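Local coordinates for N-deoxyribosyltransferase (Bacillus psychrosaccharolyticus, PDB 6EVS), which transfers 2-deoxyribose between nucleobases, exchanging the base of a 2'-deoxynucleoside, and serves as a biocatalyst for making modified nucleosides, at residues D67-I73 with P95-P101. Residues are numbered along the deposited sequence; the frame is centred on the assembly and turned at random.
Sequences DITFGII and PVMLFSP
Strands 68-72 and 96-99 are the two parallel strands of a beta-alpha-beta unit whose crossover is helix 80-91, and they run side by side in the core of the nucleoside 2-deoxyribosyltransferase fold, pairing Phe70 with Met97 and Gly71 with Leu98. Five backbone hydrogen bonds zip them together: Thr69 uses its N and O with Pro95 O and Met97 N, Gly71 does the same with Met97 O and Phe99 N, and Ile73 N to Phe99 O is the fifth. The shortest runs from Gly71 N to Met97 O at 2.7 Å and is almost straight (170°). The ladder is closed past the strand ends by a side chain: with its hydroxyl anti to the backbone N (chi1 176°), Ser100 places OG 3.1 Å from Ile73 O and donates to it, while also bonding Gly103 N. On the face of Phe70, Ile72, Met97 and Phe99, the Phe70 ring is flanked along the neighbouring strand: CD1 lies 3.7 Å from Met97 CB, and CE2 lies 3.8 Å from Phe99 CB. The Met97 sulfur stands at the edge of that ring, 5.5 Å from its centroid, in a Met-aromatic contact, and SD also meets Ile68 CG2 at 3.7 Å. The other face carries Thr69, Val96 and Leu98, Gly71 adding no side chain; Leu98 CD1 lies near Gly71 O and approaches CG1 of the poorly ordered Ile73 at 3.6 Å. Helix 80-91 lies against this second face, its Leu86 touching Thr69, Val96 and Leu98, while the Thr69 and Ser89 hydroxyls share a hydrogen bond. Trp121 stacks on the Phe99 ring. Strand 3-7 borders 68-72, and beyond 96-99 comes strand 116-118, whose Phe118 packs on Met97 and Phe99; flanked by these two, the pair is interior to the parallel sheet.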
# COMPACT_ATOMS: atom_id res chain seq x y z
N ASP A 67 3.09 9.74 12.53
CA ASP A 67 1.70 9.34 12.75
C ASP A 67 0.73 10.20 11.95
O ASP A 67 -0.31 9.72 11.48
CB ASP A 67 1.34 9.45 14.23
CG ASP A 67 2.20 8.53 15.10
OD1 ASP A 67 2.75 9.02 16.13
OD2 ASP A 67 2.35 7.34 14.69
N ILE A 68 1.05 11.49 11.82
CA ILE A 68 0.16 12.52 11.30
C ILE A 68 1.00 13.47 10.45
O ILE A 68 2.12 13.82 10.83
CB ILE A 68 -0.51 13.33 12.43
CG1 ILE A 68 -1.40 12.46 13.31
CG2 ILE A 68 -1.24 14.58 11.88
CD1 ILE A 68 -1.66 13.09 14.67
N THR A 69 0.45 13.90 9.32
CA THR A 69 1.05 14.97 8.54
C THR A 69 0.25 16.25 8.76
O THR A 69 -0.95 16.31 8.47
CB THR A 69 1.10 14.65 7.06
OG1 THR A 69 2.00 13.56 6.84
CG2 THR A 69 1.52 15.95 6.21
N PHE A 70 0.93 17.29 9.26
CA PHE A 70 0.31 18.59 9.55
C PHE A 70 0.78 19.57 8.49
O PHE A 70 1.98 19.86 8.41
CB PHE A 70 0.69 19.05 10.95
CG PHE A 70 -0.07 20.27 11.43
CD1 PHE A 70 -1.09 20.16 12.36
CD2 PHE A 70 0.25 21.54 10.95
CE1 PHE A 70 -1.80 21.28 12.78
CE2 PHE A 70 -0.45 22.66 11.37
CZ PHE A 70 -1.47 22.52 12.30
N GLY A 71 -0.14 20.07 7.67
CA GLY A 71 0.20 20.91 6.54
C GLY A 71 -0.19 22.35 6.79
O GLY A 71 -1.11 22.63 7.56
N ILE A 72 0.54 23.28 6.15
CA ILE A 72 0.18 24.69 6.17
C ILE A 72 -0.03 25.14 4.73
O ILE A 72 0.90 25.05 3.90
CB ILE A 72 1.26 25.55 6.86
CG1 ILE A 72 1.48 25.06 8.30
CG2 ILE A 72 0.88 27.06 6.80
CD1 ILE A 72 2.66 25.71 8.99
N ILE A 73 -1.25 25.55 4.40
CA ILE A 73 -1.58 25.98 3.05
C ILE A 73 -2.15 27.38 3.18
O ILE A 73 -3.13 27.59 3.90
CB ILE A 73 -2.58 25.04 2.37
CG1 ILE A 73 -1.91 23.71 2.01
CG2 ILE A 73 -3.18 25.69 1.13
CD1 ILE A 73 -1.00 23.77 0.82
N PRO A 95 -3.25 10.37 8.75
CA PRO A 95 -4.27 11.42 8.89
C PRO A 95 -3.65 12.78 8.58
O PRO A 95 -2.54 13.09 9.02
CB PRO A 95 -4.71 11.30 10.35
CG PRO A 95 -4.59 9.80 10.63
CD PRO A 95 -3.25 9.46 9.92
N VAL A 96 -4.34 13.56 7.76
CA VAL A 96 -3.84 14.88 7.37
C VAL A 96 -4.57 15.95 8.17
O VAL A 96 -5.81 16.01 8.15
CB VAL A 96 -4.01 15.12 5.86
CG1 VAL A 96 -3.78 16.60 5.55
CG2 VAL A 96 -3.05 14.26 5.08
N MET A 97 -3.81 16.79 8.86
CA MET A 97 -4.32 18.01 9.45
C MET A 97 -3.82 19.21 8.66
O MET A 97 -2.68 19.23 8.19
CB MET A 97 -3.91 18.16 10.92
CG MET A 97 -4.61 17.15 11.87
SD MET A 97 -3.62 16.99 13.36
CE MET A 97 -4.35 18.02 14.58
N LEU A 98 -4.67 20.21 8.50
CA LEU A 98 -4.34 21.35 7.65
C LEU A 98 -4.65 22.64 8.39
O LEU A 98 -5.70 22.76 9.04
CB LEU A 98 -5.10 21.28 6.32
CG LEU A 98 -4.61 22.19 5.18
CD1 LEU A 98 -3.31 21.67 4.61
CD2 LEU A 98 -5.67 22.31 4.09
N PHE A 99 -3.73 23.59 8.30
CA PHE A 99 -3.88 24.91 8.87
C PHE A 99 -3.80 25.93 7.74
O PHE A 99 -2.85 25.90 6.95
CB PHE A 99 -2.81 25.20 9.94
CG PHE A 99 -2.95 26.56 10.58
CD1 PHE A 99 -2.28 27.65 10.06
CD2 PHE A 99 -3.75 26.74 11.70
CE1 PHE A 99 -2.42 28.91 10.64
CE2 PHE A 99 -3.88 28.00 12.28
CZ PHE A 99 -3.22 29.07 11.76
N SER A 100 -4.78 26.81 7.64
CA SER A 100 -4.73 27.82 6.58
C SER A 100 -4.65 29.21 7.21
O SER A 100 -5.62 29.64 7.86
CB SER A 100 -5.93 27.72 5.64
OG SER A 100 -5.95 28.76 4.66
N PRO A 101 -3.53 29.93 7.06
CA PRO A 101 -3.44 31.27 7.66
C PRO A 101 -4.40 32.28 7.04
O PRO A 101 -4.64 33.33 7.66
CB PRO A 101 -1.97 31.67 7.40
CG PRO A 101 -1.25 30.38 7.09
CD PRO A 101 -2.27 29.50 6.43